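Local structure of haloacid dehalogenase (Pseudomonas aeruginosa, 3UMC) at residues Gln66-Ala71 with Gln83-Leu88; Asp135-Ala140 with Leu186-Gln191. The protein probably hydrolyses the carbon-halogen bond of L-2-haloacids, as a dehalogenase of the haloacid dehalogenase-like hydrolase superfamily. All blocks are in the same frame, centred on the assembly; numbering follows the deposited sequence.

Contact 1 (Gln66-Ala71 with Gln83-Leu88); sequences QQYKPA and QHLDQL
Tyr-68 meets Leu-85 and Leu-88 in a buried apolar contact, with Ala-71 closing one end. The methyl CD1 of Leu-85 lies over one face of the phenol, displaced toward the rim, with Leu-85 CD1 4.1 Å from Tyr-68 CZ. Nearer the backbone, Tyr-68 CB and Leu-88 CB approach to 4.2 Å, and Ala-71 CB reaches Leu-88 CD2 at 4.4 Å. The flat ring can accept a branched leucine on its face, while the small Ala-71, on helix 69-76, leaves room for the backbone to come close to Leu-88. With chi1 at 66°, CG of Tyr-68 sits between the backbone N and the carbonyl carbon, which sets one face of the phenol toward Leu-85 CD1; Leu-85 has CG anti to its N (chi1 -171°), which carries its methyl to the ring.

Behind the leucines, a capping box fixes the first turn of their helix. His-84 N donates to Gln-87 OE1 at 2.7 Å, fairly straight, and Gln-87 N returns a weak bond to His-84 ND1 at 3.5 Å. Gln-87 OE1 also lies 3.4 Å above the plane of the His-84 imidazole, over its centre. Asp-86 OD1 is hydrogen-bonded to His-117 NE2, and the backbone N of Asp-86 to Asn-145 OD1.

The contact thus joins the bend between helices 57-67 and 69-76 to the start of helix 85-99, whose His-89 also meets the Tyr-68 ring, while Leu-85 packs on Phe-30, just beyond strand 24-27.

Contact 2 (Asp135-Ala140 with Leu186-Gln191); sequences DYWLAA and LDLPPQ
Trp-137 and Leu-186 share the same first torsion: each has CG anti to its carbonyl carbon and beside its backbone N, with chi1 of -73° and -67°. From the strand, this sends the indole toward the loop, while the leucine branch runs past it in the opposite direction. The benzo part of the indole does the touching. Trp-137 CE3 lies 4.0 Å from Leu-186 CD2, and the indole turns its edge to the backbone carbonyl, with Trp-137 CZ3 3.5 Å from Leu-186 O, which lies near the ring plane. An aromatic C-H edge carries a slight positive charge and is therefore a tolerable neighbour for this oxygen. Leu-188 CD1 adds a looser touch, 4.4 Å from Trp-137 CZ3.

Leu-186 and Leu-188 reach the indole with their branch ends, from a chain that is just leaving a helix. Asp-187, with a positive phi of 59°, ends helix 176-186 in a Schellman motif; beyond this turn Leu-188, like Leu-186, packs on Ala-24 of strand 24-27. In the second subunit, Asp-151 packs on Trp-137 and Leu-150 on Leu-186, so the Trp-137 side chain also lies against that subunit.

The chain runs from strand 162-163 through helix 176-186 to the parallel strand 193-197, a beta-alpha-beta crossover passing strands 137-140 and 24-27, as in the Rossmann-like core of haloacid dehalogenases.

From the N terminus, the chain first lays down strand 24-27 and then enters a largely helical region, where contact 1 forms; 11 residues lie between its segments, the remainder of helix 69-76 and the turn leading to helix 85-99. Only after that loop is complete does contact 2 open, at strand 137-140; it closes a longer excursion of 45 residues through strand 162-163 and back along helix 176-186. The two are therefore in series, neither nested nor crossing, with centres 28 Å apart. Contact 1 ties neighbouring helices together in what is probably the family's cap; contact 2 joins an inner strand of the parallel sheet to the end of helix 176-186. Across the dimer they do meet: His-84 of one subunit packs on Asp-187 of the other.

Contact 1 (Gln66-Ala71 with Gln83-Leu88)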
loop_
_atom_site.group_PDB
_atom_site.type_symbol
_atom_site.label_atom_id
_atom_site.label_comp_id
_atom_site.label_asym_id
_atom_site.label_seq_id
_atom_site.Cartn_x
_atom_site.Cartn_y
_atom_site.Cartn_z
ATOM N N GLN A 66 9.573 20.058 -15.795
ATOM C CA GLN A 66 8.528 21.032 -16.167
ATOM C C GLN A 66 7.673 20.677 -17.391
ATOM O O GLN A 66 6.609 21.262 -17.573
ATOM C CB GLN A 66 9.178 22.393 -16.411
ATOM C CG GLN A 66 9.915 22.945 -15.214
ATOM C CD GLN A 66 9.028 23.049 -13.994
ATOM O OE1 GLN A 66 9.451 22.726 -12.874
ATOM N NE2 GLN A 66 7.774 23.492 -14.203
ATOM N N GLN A 67 8.142 19.751 -18.220
ATOM C CA GLN A 67 7.629 19.574 -19.603
ATOM C C GLN A 67 6.259 18.924 -19.666
ATOM O O GLN A 67 5.457 19.199 -20.606
ATOM C CB GLN A 67 8.610 18.730 -20.430
ATOM C CG GLN A 67 8.222 18.426 -21.892
ATOM C CD GLN A 67 8.684 19.472 -22.933
ATOM O OE1 GLN A 67 9.397 20.448 -22.627
ATOM N NE2 GLN A 67 8.279 19.243 -24.188
ATOM N N TYR A 68 5.980 18.075 -18.669
ATOM C CA TYR A 68 4.754 17.278 -18.684
ATOM C C TYR A 68 3.527 17.996 -18.122
ATOM O O TYR A 68 2.377 17.523 -18.308
ATOM C CB TYR A 68 4.994 15.901 -18.025
ATOM C CG TYR A 68 5.311 15.908 -16.541
ATOM C CD1 TYR A 68 6.544 15.438 -16.058
ATOM C CD2 TYR A 68 4.372 16.371 -15.619
ATOM C CE1 TYR A 68 6.813 15.425 -14.677
ATOM C CE2 TYR A 68 4.631 16.380 -14.262
ATOM C CZ TYR A 68 5.844 15.896 -13.786
ATOM O OH TYR A 68 6.022 15.924 -12.442
ATOM N N LYS A 69 3.752 19.142 -17.472
ATOM C CA LYS A 69 2.648 19.850 -16.793
ATOM C C LYS A 69 1.485 20.144 -17.723
ATOM O O LYS A 69 0.419 19.577 -17.524
ATOM C CB LYS A 69 3.107 21.102 -16.037
ATOM C CG LYS A 69 2.977 20.955 -14.478
ATOM C CD LYS A 69 3.941 19.943 -13.879
ATOM C CE LYS A 69 5.376 20.518 -13.762
ATOM N NZ LYS A 69 5.653 21.390 -12.567
ATOM N N PRO A 70 1.678 21.009 -18.755
ATOM C CA PRO A 70 0.613 21.142 -19.798
ATOM C C PRO A 70 -0.130 19.824 -20.069
ATOM O O PRO A 70 -1.359 19.817 -20.059
ATOM C CB PRO A 70 1.384 21.607 -21.046
ATOM C CG PRO A 70 2.703 22.258 -20.487
ATOM C CD PRO A 70 2.776 21.970 -18.976
ATOM N N ALA A 71 0.617 18.729 -20.266
ATOM C CA ALA A 71 0.035 17.362 -20.393
ATOM C C ALA A 71 -0.597 16.765 -19.077
ATOM O O ALA A 71 -1.586 16.029 -19.154
ATOM C CB ALA A 71 1.076 16.385 -21.024
ATOM N N GLN A 83 -3.365 9.069 -18.263
ATOM C CA GLN A 83 -2.078 8.384 -18.341
ATOM C C GLN A 83 -1.417 8.523 -16.971
ATOM O O GLN A 83 -1.583 9.536 -16.289
ATOM C CB GLN A 83 -1.181 8.992 -19.427
ATOM C CG GLN A 83 -1.619 8.642 -20.867
ATOM C CD GLN A 83 -0.612 9.123 -21.945
ATOM O OE1 GLN A 83 -0.576 10.312 -22.285
ATOM N NE2 GLN A 83 0.214 8.195 -22.463
ATOM N N HIS A 84 -0.695 7.500 -16.562
ATOM C CA HIS A 84 -0.019 7.584 -15.292
ATOM C C HIS A 84 1.356 8.231 -15.468
ATOM O O HIS A 84 1.809 8.441 -16.614
ATOM C CB HIS A 84 0.002 6.238 -14.532
ATOM C CG HIS A 84 0.682 5.106 -15.231
ATOM N ND1 HIS A 84 1.904 5.230 -15.849
ATOM C CD2 HIS A 84 0.331 3.796 -15.342
ATOM C CE1 HIS A 84 2.259 4.055 -16.347
ATOM N NE2 HIS A 84 1.321 3.168 -16.049
ATOM N N LEU A 85 2.021 8.532 -14.343
ATOM C CA LEU A 85 3.215 9.371 -14.385
ATOM C C LEU A 85 4.351 8.753 -15.181
ATOM O O LEU A 85 5.053 9.490 -15.877
ATOM C CB LEU A 85 3.677 9.764 -12.984
ATOM C CG LEU A 85 4.784 10.813 -12.900
ATOM C CD1 LEU A 85 4.241 12.141 -13.371
ATOM C CD2 LEU A 85 5.419 10.964 -11.451
ATOM N N ASP A 86 4.552 7.429 -15.093
ATOM C CA ASP A 86 5.538 6.742 -15.952
ATOM C C ASP A 86 5.325 7.033 -17.451
ATOM O O ASP A 86 6.281 7.295 -18.180
ATOM C CB ASP A 86 5.528 5.214 -15.715
ATOM C CG ASP A 86 6.758 4.710 -14.921
ATOM O OD1 ASP A 86 7.852 5.305 -15.013
ATOM O OD2 ASP A 86 6.630 3.673 -14.214
ATOM N N GLN A 87 4.069 7.053 -17.895
ATOM C CA GLN A 87 3.766 7.366 -19.301
ATOM C C GLN A 87 4.048 8.807 -19.629
ATOM O O GLN A 87 4.557 9.101 -20.717
ATOM C CB GLN A 87 2.294 7.043 -19.654
ATOM C CG GLN A 87 1.916 5.536 -19.465
ATOM C CD GLN A 87 0.410 5.270 -19.463
ATOM O OE1 GLN A 87 -0.309 5.625 -18.527
ATOM N NE2 GLN A 87 -0.075 4.647 -20.538
ATOM N N LEU A 88 3.699 9.723 -18.719
ATOM C CA LEU A 88 3.971 11.129 -18.968
ATOM C C LEU A 88 5.466 11.377 -18.937
ATOM O O LEU A 88 5.977 12.170 -19.737
ATOM C CB LEU A 88 3.231 12.040 -18.006
ATOM C CG LEU A 88 1.683 11.967 -17.944
ATOM C CD1 LEU A 88 1.174 12.811 -16.775
ATOM C CD2 LEU A 88 0.942 12.378 -19.270
#

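Contact 2 (Asp135-Ala140 with Leu186-Gln191)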
loop_
_atom_site.group_PDB
_atom_site.type_symbol
_atom_site.label_atom_id
_atom_site.label_comp_id
_atom_site.label_asym_id
_atom_site.label_seq_id
_atom_site.Cartn_x
_atom_site.Cartn_y
_atom_site.Cartn_z
ATOM N N ASP A 135 4.408 5.701 16.010
ATOM C CA ASP A 135 3.188 6.274 16.493
ATOM C C ASP A 135 2.095 6.473 15.416
ATOM O O ASP A 135 0.978 6.660 15.778
ATOM C CB ASP A 135 3.534 7.557 17.255
ATOM C CG ASP A 135 4.356 7.241 18.561
ATOM O OD1 ASP A 135 3.819 6.456 19.389
ATOM O OD2 ASP A 135 5.546 7.655 18.682
ATOM N N TYR A 136 2.424 6.321 14.123
ATOM C CA TYR A 136 1.550 6.752 13.011
ATOM C C TYR A 136 1.700 5.842 11.864
ATOM O O TYR A 136 2.784 5.262 11.641
ATOM C CB TYR A 136 1.895 8.160 12.516
ATOM C CG TYR A 136 1.951 9.188 13.598
ATOM C CD1 TYR A 136 0.788 9.713 14.133
ATOM C CD2 TYR A 136 3.174 9.593 14.132
ATOM C CE1 TYR A 136 0.825 10.633 15.165
ATOM C CE2 TYR A 136 3.232 10.516 15.152
ATOM C CZ TYR A 136 2.046 11.001 15.680
ATOM O OH TYR A 136 2.081 11.894 16.686
ATOM N N TRP A 137 0.603 5.621 11.166
ATOM C CA TRP A 137 0.674 4.970 9.904
ATOM C C TRP A 137 1.344 5.949 8.958
ATOM O O TRP A 137 1.037 7.148 8.949
ATOM C CB TRP A 137 -0.735 4.676 9.333
ATOM C CG TRP A 137 -1.466 3.572 10.006
ATOM C CD1 TRP A 137 -0.942 2.606 10.814
ATOM C CD2 TRP A 137 -2.862 3.293 9.908
ATOM N NE1 TRP A 137 -1.937 1.746 11.220
ATOM C CE2 TRP A 137 -3.123 2.157 10.682
ATOM C CE3 TRP A 137 -3.907 3.865 9.198
ATOM C CZ2 TRP A 137 -4.397 1.610 10.801
ATOM C CZ3 TRP A 137 -5.182 3.342 9.350
ATOM C CH2 TRP A 137 -5.403 2.221 10.129
ATOM N N LEU A 138 2.162 5.428 8.102
ATOM C CA LEU A 138 2.834 6.251 7.082
ATOM C C LEU A 138 2.388 5.823 5.721
ATOM O O LEU A 138 2.476 4.632 5.363
ATOM C CB LEU A 138 4.372 6.125 7.162
ATOM C CG LEU A 138 5.055 6.245 8.523
ATOM C CD1 LEU A 138 6.608 6.188 8.402
ATOM C CD2 LEU A 138 4.562 7.510 9.305
ATOM N N ALA A 139 1.940 6.787 4.918
ATOM C CA ALA A 139 1.550 6.457 3.537
ATOM C C ALA A 139 2.012 7.499 2.539
ATOM O O ALA A 139 2.028 8.673 2.825
ATOM C CB ALA A 139 0.004 6.251 3.480
ATOM N N ALA A 140 2.454 7.033 1.374
ATOM C CA ALA A 140 2.832 7.852 0.287
ATOM C C ALA A 140 1.579 8.428 -0.327
ATOM O O ALA A 140 0.618 7.705 -0.569
ATOM C CB ALA A 140 3.633 7.004 -0.827
ATOM N N LEU A 186 -7.837 4.721 4.259
ATOM C CA LEU A 186 -7.319 4.567 5.613
ATOM C C LEU A 186 -8.452 4.463 6.641
ATOM O O LEU A 186 -8.204 4.227 7.813
ATOM C CB LEU A 186 -6.439 5.760 5.996
ATOM C CG LEU A 186 -5.109 5.872 5.197
ATOM C CD1 LEU A 186 -4.318 7.171 5.548
ATOM C CD2 LEU A 186 -4.234 4.621 5.302
ATOM N N ASP A 187 -9.678 4.718 6.181
ATOM C CA ASP A 187 -10.872 4.683 6.999
ATOM C C ASP A 187 -10.741 5.685 8.134
ATOM O O ASP A 187 -10.995 5.360 9.287
ATOM C CB ASP A 187 -11.132 3.281 7.532
ATOM C CG ASP A 187 -12.685 3.048 7.948
ATOM O OD1 ASP A 187 -13.585 3.690 7.346
ATOM O OD2 ASP A 187 -12.963 2.225 8.862
ATOM N N LEU A 188 -10.301 6.905 7.796
ATOM C CA LEU A 188 -10.128 7.970 8.793
ATOM C C LEU A 188 -10.820 9.244 8.373
ATOM O O LEU A 188 -10.851 9.538 7.226
ATOM C CB LEU A 188 -8.651 8.241 9.038
ATOM C CG LEU A 188 -7.792 7.190 9.744
ATOM C CD1 LEU A 188 -6.271 7.649 9.572
ATOM C CD2 LEU A 188 -8.128 6.963 11.232
ATOM N N PRO A 189 -11.432 9.982 9.317
ATOM C CA PRO A 189 -11.838 11.316 8.928
ATOM C C PRO A 189 -10.575 12.146 8.648
ATOM O O PRO A 189 -9.563 11.894 9.260
ATOM C CB PRO A 189 -12.578 11.868 10.171
ATOM C CG PRO A 189 -12.028 11.058 11.355
ATOM C CD PRO A 189 -11.600 9.715 10.763
ATOM N N PRO A 190 -10.652 13.113 7.737
ATOM C CA PRO A 190 -9.592 14.049 7.359
ATOM C C PRO A 190 -8.892 14.687 8.557
ATOM O O PRO A 190 -7.671 14.793 8.580
ATOM C CB PRO A 190 -10.329 15.080 6.555
ATOM C CG PRO A 190 -11.345 14.296 5.823
ATOM C CD PRO A 190 -11.824 13.266 6.856
ATOM N N GLN A 191 -9.641 15.056 9.578
ATOM C CA GLN A 191 -9.052 15.701 10.717
ATOM C C GLN A 191 -8.138 14.747 11.482
ATOM O O GLN A 191 -7.422 15.179 12.382
ATOM C CB GLN A 191 -10.154 16.254 11.658
ATOM C CG GLN A 191 -11.060 17.321 11.007
ATOM C CD GLN A 191 -12.142 16.730 10.094
ATOM O OE1 GLN A 191 -12.448 15.490 10.130
ATOM N NE2 GLN A 191 -12.752 17.613 9.269
#